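Local coordinates for protein putative GTP pyrophosphokinase (Streptococcus mutans, PDB 3L9D) that probably transfers pyrophosphate from ATP to GTP, making the alarmone pppGpp in the first step toward ppGpp, at residues A[101-106]-A[167-172]; A[132-137]-A[152-157]. One frame throughout, in Å; residues are numbered along the deposited sequence.

Interaction 1 of 2, residues A[101-106]-A[167-172]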
loop_
_atom_site.group_PDB
_atom_site.type_symbol
_atom_site.label_atom_id
_atom_site.label_comp_id
_atom_site.label_asym_id
_atom_site.label_seq_id
_atom_site.Cartn_x
_atom_site.Cartn_y
_atom_site.Cartn_z
ATOM N N ASP A 101 1.860 -6.078 17.960
ATOM C CA ASP A 101 0.822 -5.046 17.966
ATOM C C ASP A 101 0.900 -3.979 16.867
ATOM O O ASP A 101 -0.110 -3.350 16.556
ATOM C CB ASP A 101 0.729 -4.369 19.342
ATOM C CG ASP A 101 -0.025 -5.212 20.382
ATOM O OD1 ASP A 101 -0.613 -6.271 20.033
ATOM O OD2 ASP A 101 -0.031 -4.791 21.562
ATOM N N MET A 102 2.079 -3.743 16.300
ATOM C CA MET A 102 2.194 -2.756 15.223
ATOM C C MET A 102 2.052 -3.406 13.829
ATOM O O MET A 102 2.702 -4.411 13.522
ATOM C CB MET A 102 3.484 -1.929 15.349
ATOM C CG MET A 102 3.583 -0.813 14.308
ATOM S SD MET A 102 4.529 0.646 14.798
ATOM C CE MET A 102 3.850 0.933 16.435
ATOM N N GLN A 103 1.197 -2.822 12.996
ATOM C CA GLN A 103 0.728 -3.482 11.784
ATOM C C GLN A 103 1.458 -3.075 10.520
ATOM O O GLN A 103 1.450 -3.810 9.542
ATOM C CB GLN A 103 -0.778 -3.229 11.588
ATOM C CG GLN A 103 -1.667 -3.829 12.669
ATOM C CD GLN A 103 -3.148 -3.560 12.426
ATOM O OE1 GLN A 103 -3.533 -2.463 12.025
ATOM N NE2 GLN A 103 -3.983 -4.556 12.684
ATOM N N ASP A 104 2.066 -1.895 10.532
ATOM C CA ASP A 104 2.608 -1.314 9.314
ATOM C C ASP A 104 4.102 -1.000 9.384
ATOM O O ASP A 104 4.573 -0.051 8.767
ATOM C CB ASP A 104 1.827 -0.049 8.945
ATOM C CG ASP A 104 1.826 1.010 10.066
ATOM O OD1 ASP A 104 2.195 0.704 11.219
ATOM O OD2 ASP A 104 1.445 2.168 9.781
ATOM N N ILE A 105 4.854 -1.779 10.141
ATOM C CA ILE A 105 6.283 -1.552 10.161
ATOM C C ILE A 105 6.837 -1.783 8.741
ATOM O O ILE A 105 7.345 -0.856 8.101
ATOM C CB ILE A 105 6.977 -2.388 11.241
ATOM C CG1 ILE A 105 6.476 -1.924 12.616
ATOM C CG2 ILE A 105 8.503 -2.279 11.130
ATOM C CD1 ILE A 105 7.170 -2.567 13.787
ATOM N N ALA A 106 6.697 -2.997 8.223
ATOM C CA ALA A 106 6.937 -3.191 6.802
ATOM C C ALA A 106 5.747 -2.592 6.075
ATOM O O ALA A 106 4.598 -2.867 6.434
ATOM C CB ALA A 106 7.077 -4.658 6.476
ATOM N N ILE A 167 7.170 -14.044 12.901
ATOM C CA ILE A 167 5.939 -13.632 12.231
ATOM C C ILE A 167 5.844 -12.107 12.324
ATOM O O ILE A 167 5.616 -11.578 13.415
ATOM C CB ILE A 167 4.677 -14.278 12.886
ATOM C CG1 ILE A 167 4.892 -15.776 13.179
ATOM C CG2 ILE A 167 3.442 -14.049 12.029
ATOM C CD1 ILE A 167 4.367 -16.736 12.109
ATOM N N ILE A 168 6.034 -11.398 11.204
ATOM C CA ILE A 168 5.884 -9.931 11.175
ATOM C C ILE A 168 4.604 -9.471 10.456
ATOM O O ILE A 168 4.014 -10.204 9.679
ATOM C CB ILE A 168 7.110 -9.238 10.528
ATOM C CG1 ILE A 168 7.242 -9.615 9.049
ATOM C CG2 ILE A 168 8.390 -9.607 11.282
ATOM C CD1 ILE A 168 6.570 -8.680 8.113
ATOM N N MET A 169 4.166 -8.246 10.711
ATOM C CA MET A 169 3.005 -7.729 9.999
ATOM C C MET A 169 3.423 -6.669 8.995
ATOM O O MET A 169 4.245 -5.805 9.295
ATOM C CB MET A 169 1.965 -7.169 10.969
ATOM C CG MET A 169 0.983 -8.211 11.505
ATOM S SD MET A 169 -0.289 -7.445 12.535
ATOM C CE MET A 169 0.592 -7.248 14.078
ATOM N N ALA A 170 2.865 -6.755 7.797
ATOM C CA ALA A 170 3.157 -5.782 6.764
ATOM C C ALA A 170 1.870 -5.079 6.329
ATOM O O ALA A 170 0.808 -5.700 6.238
ATOM C CB ALA A 170 3.826 -6.450 5.585
ATOM N N GLU A 171 1.953 -3.778 6.071
ATOM C CA GLU A 171 0.809 -3.097 5.493
ATOM C C GLU A 171 0.952 -2.913 3.982
ATOM O O GLU A 171 1.856 -2.223 3.505
ATOM C CB GLU A 171 0.588 -1.755 6.151
ATOM C CG GLU A 171 -0.371 -0.914 5.352
ATOM C CD GLU A 171 -0.875 0.268 6.126
ATOM O OE1 GLU A 171 -0.293 1.367 5.958
ATOM O OE2 GLU A 171 -1.852 0.089 6.907
ATOM N N ILE A 172 0.065 -3.553 3.235
ATOM C CA ILE A 172 0.011 -3.408 1.794
ATOM C C ILE A 172 -1.051 -2.390 1.400
ATOM O O ILE A 172 -2.239 -2.573 1.673
ATOM C CB ILE A 172 -0.349 -4.751 1.149
ATOM C CG1 ILE A 172 0.651 -5.811 1.578
ATOM C CG2 ILE A 172 -0.376 -4.641 -0.359
ATOM C CD1 ILE A 172 0.124 -7.216 1.451
HETATM O O HOH W 1 4.598 -4.276 11.494
HETATM O O HOH W 2 4.760 -6.456 13.148
HETATM O O HOH W 3 -1.347 1.550 9.894
#

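Interaction 2 of 2, residues A[132-137]-A[152-157]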
loop_
_atom_site.group_PDB
_atom_site.type_symbol
_atom_site.label_atom_id
_atom_site.label_comp_id
_atom_site.label_asym_id
_atom_site.label_seq_id
_atom_site.Cartn_x
_atom_site.Cartn_y
_atom_site.Cartn_z
ATOM N N LYS A 132 -0.881 -14.588 5.473
ATOM C CA LYS A 132 -2.298 -14.648 5.776
ATOM C C LYS A 132 -2.857 -13.227 5.905
ATOM O O LYS A 132 -2.300 -12.392 6.635
ATOM C CB LYS A 132 -2.532 -15.451 7.060
ATOM C CG LYS A 132 -3.997 -15.788 7.312
ATOM C CD LYS A 132 -4.650 -14.854 8.346
ATOM C CE LYS A 132 -6.166 -15.114 8.462
ATOM N NZ LYS A 132 -6.692 -14.621 9.756
ATOM N N VAL A 133 -3.938 -12.951 5.182
ATOM C CA VAL A 133 -4.640 -11.675 5.307
ATOM C C VAL A 133 -5.384 -11.583 6.655
ATOM O O VAL A 133 -6.201 -12.432 6.967
ATOM C CB VAL A 133 -5.606 -11.489 4.120
ATOM C CG1 VAL A 133 -6.376 -10.200 4.241
ATOM C CG2 VAL A 133 -4.822 -11.538 2.818
ATOM N N ILE A 134 -5.092 -10.570 7.464
ATOM C CA ILE A 134 -5.743 -10.474 8.773
ATOM C C ILE A 134 -6.560 -9.212 8.972
ATOM O O ILE A 134 -7.273 -9.093 9.972
ATOM C CB ILE A 134 -4.768 -10.555 9.961
ATOM C CG1 ILE A 134 -3.799 -9.389 9.913
ATOM C CG2 ILE A 134 -4.051 -11.904 9.996
ATOM C CD1 ILE A 134 -3.095 -9.176 11.197
ATOM N N GLN A 135 -6.448 -8.265 8.046
ATOM C CA GLN A 135 -7.275 -7.082 8.124
ATOM C C GLN A 135 -7.404 -6.390 6.780
ATOM O O GLN A 135 -6.431 -6.260 6.055
ATOM C CB GLN A 135 -6.708 -6.138 9.163
ATOM C CG GLN A 135 -7.629 -5.027 9.553
ATOM C CD GLN A 135 -6.902 -3.937 10.287
ATOM O OE1 GLN A 135 -6.875 -3.908 11.517
ATOM N NE2 GLN A 135 -6.299 -3.023 9.533
ATOM N N GLU A 136 -8.609 -5.948 6.441
ATOM C CA GLU A 136 -8.807 -5.125 5.243
ATOM C C GLU A 136 -9.537 -3.838 5.594
ATOM O O GLU A 136 -10.399 -3.836 6.457
ATOM C CB GLU A 136 -9.582 -5.890 4.164
ATOM C CG GLU A 136 -8.958 -7.204 3.779
ATOM C CD GLU A 136 -9.662 -7.841 2.603
ATOM O OE1 GLU A 136 -10.241 -7.103 1.769
ATOM O OE2 GLU A 136 -9.625 -9.084 2.512
ATOM N N ARG A 137 -9.182 -2.745 4.935
ATOM C CA ARG A 137 -9.890 -1.489 5.131
ATOM C C ARG A 137 -10.057 -0.750 3.814
ATOM O O ARG A 137 -9.081 -0.428 3.144
ATOM C CB ARG A 137 -9.149 -0.608 6.118
ATOM C CG ARG A 137 -9.299 -1.029 7.544
ATOM C CD ARG A 137 -8.527 -0.074 8.419
ATOM N NE ARG A 137 -8.659 -0.403 9.827
ATOM C CZ ARG A 137 -7.826 0.020 10.767
ATOM N NH1 ARG A 137 -6.786 0.789 10.435
ATOM N NH2 ARG A 137 -8.021 -0.342 12.035
ATOM N N HIS A 152 -6.279 -0.697 2.234
ATOM C CA HIS A 152 -5.233 -1.195 3.121
ATOM C C HIS A 152 -5.434 -2.640 3.506
ATOM O O HIS A 152 -6.488 -3.001 3.983
ATOM C CB HIS A 152 -5.159 -0.361 4.393
ATOM C CG HIS A 152 -4.931 1.098 4.149
ATOM N ND1 HIS A 152 -4.572 1.971 5.150
ATOM C CD2 HIS A 152 -5.004 1.834 3.017
ATOM C CE1 HIS A 152 -4.445 3.185 4.647
ATOM N NE2 HIS A 152 -4.703 3.128 3.356
ATOM N N VAL A 153 -4.397 -3.455 3.316
ATOM C CA VAL A 153 -4.416 -4.858 3.718
ATOM C C VAL A 153 -3.272 -5.133 4.682
ATOM O O VAL A 153 -2.148 -4.737 4.429
ATOM C CB VAL A 153 -4.251 -5.793 2.508
ATOM C CG1 VAL A 153 -4.305 -7.227 2.962
ATOM C CG2 VAL A 153 -5.323 -5.510 1.457
ATOM N N ILE A 154 -3.564 -5.792 5.795
ATOM C CA ILE A 154 -2.522 -6.186 6.710
ATOM C C ILE A 154 -2.336 -7.692 6.585
ATOM O O ILE A 154 -3.309 -8.455 6.552
ATOM C CB ILE A 154 -2.837 -5.781 8.165
ATOM C CG1 ILE A 154 -3.066 -4.262 8.265
ATOM C CG2 ILE A 154 -1.718 -6.228 9.108
ATOM C CD1 ILE A 154 -1.933 -3.400 7.701
ATOM N N VAL A 155 -1.081 -8.104 6.468
ATOM C CA VAL A 155 -0.757 -9.501 6.322
ATOM C C VAL A 155 0.255 -9.910 7.383
ATOM O O VAL A 155 1.133 -9.125 7.748
ATOM C CB VAL A 155 -0.247 -9.842 4.891
ATOM C CG1 VAL A 155 -1.367 -9.664 3.858
ATOM C CG2 VAL A 155 1.026 -9.017 4.516
ATOM N N GLU A 156 0.081 -11.116 7.919
ATOM C CA GLU A 156 1.104 -11.758 8.731
ATOM C C GLU A 156 1.992 -12.522 7.777
ATOM O O GLU A 156 1.506 -13.323 6.967
ATOM C CB GLU A 156 0.503 -12.758 9.702
ATOM C CG GLU A 156 -0.257 -12.178 10.834
ATOM C CD GLU A 156 -0.834 -13.251 11.734
ATOM O OE1 GLU A 156 -0.566 -14.451 11.490
ATOM O OE2 GLU A 156 -1.553 -12.891 12.687
ATOM N N TYR A 157 3.292 -12.277 7.878
ATOM C CA TYR A 157 4.259 -12.854 6.965
ATOM C C TYR A 157 5.356 -13.534 7.760
ATOM O O TYR A 157 6.024 -12.892 8.574
ATOM C CB TYR A 157 4.852 -11.778 6.057
ATOM C CG TYR A 157 5.751 -12.359 5.014
ATOM C CD1 TYR A 157 5.223 -12.989 3.892
ATOM C CD2 TYR A 157 7.134 -12.319 5.154
ATOM C CE1 TYR A 157 6.056 -13.546 2.924
ATOM C CE2 TYR A 157 7.975 -12.885 4.192
ATOM C CZ TYR A 157 7.422 -13.484 3.083
ATOM O OH TYR A 157 8.231 -14.041 2.131
HETATM O O HOH W 4 -5.633 -1.792 7.049
HETATM O O HOH W 5 -6.017 2.406 8.029
#

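Interaction 1 of 2, residues A[101-106]-A[167-172]
Ile168 touches the loop lightly, its CD1 reaching the methyl of Ala106 on the face of the sheet covered by helix 42-64. Met169 does most of the packing. Its SD crosses the Gln103 side chain at a slant, 3.9 Å from CG, and a bend at the last torsion (chi3 -80°) brings CE to 3.6 Å from Met102 O. The Met169 backbone meets the loop through two waters: the first accepts a bond from Ile105 N and lies 2.8 Å from Met102 O and 2.7 Å from Met169 O, the second joins Met102 O to Met169 N. At Ala170 the loop becomes a parallel strand partner; the Ala106 and Ala170 CB atoms are 3.8 Å apart. Glu171 N then gives Ala106 O the direct backbone bond, 2.8 Å long and fairly straight (161° at the hydrogen). Glu171 CB touches Asp104 CB at 3.5 Å, while Glu171 OE1 is held by Gln173. Asp104 OD2 and Glu171 OE1 stand 4.3 Å apart, with Lys79 and Arg91 as weak, long ion partners of Asp104. This acidic pair beside basic residues is consistent with the synthetase active site of RelA/SpoT relatives.

Interaction 2 of 2, residues A[132-137]-A[152-157]
Ile154 stands opposite two residues, Ile134 and Gln135, and here side chains and backbone interlock tightly. Ile154 O accepts a nearly straight bond from Ile134 N (2.9 Å, 174°) and a weak one from Gln135 N, while Ile154 N returns a bond to Gln135 O. With CG1 of Ile134 set between its backbone N and carbonyl carbon (chi1 62°), CD1 reaches CG2 of Ile154 at 3.9 Å, while CG2 of Ile134 lies against the carboxylate of Glu156. The Gln135 side chain runs beside that of Ile154, NE2 lying 3.7 Å from CG1, and its OE1 is bonded to Gln103. On the other face Val133 CG1 packs against Val153 CG1 at 3.8 Å. Toward Arg137 and His152 the backbones still pair, but the side chains diverge and water enters. Gln135 NE2 sits 3.5 Å above the guanidinium plane of Arg137; a water in that plane takes a bond from NH1 and accepts a weak one from His152 ND1, whose ring is bonded through NE2 to Tyr148. Lys132 keeps two backbone bonds to Glu156 while its side-chain end leads away. The one-residue shift of register is a classic beta bulge in an antiparallel hairpin.

Interaction 1 and interaction 2 have centres about 9 Å apart and both reach one mixed sheet, interaction 1 at the start of strand 106-112. In it 164-176 lies between 106-112 and 150-161, and 132-139 forms an outer strand. Along the chain the hairpin of interaction 2 is nested within the loop closed by interaction 1. Strands 150-161 and 164-176 follow each other and join the contacts directly: Ile172 N lies 2.8 Å from Val153 O, and Met169 SD packs on Ile134 CD1 at 3.6 Å. Together the contacts probably build the side of the sheet that carries the synthetase site, as in RelA/SpoT relatives.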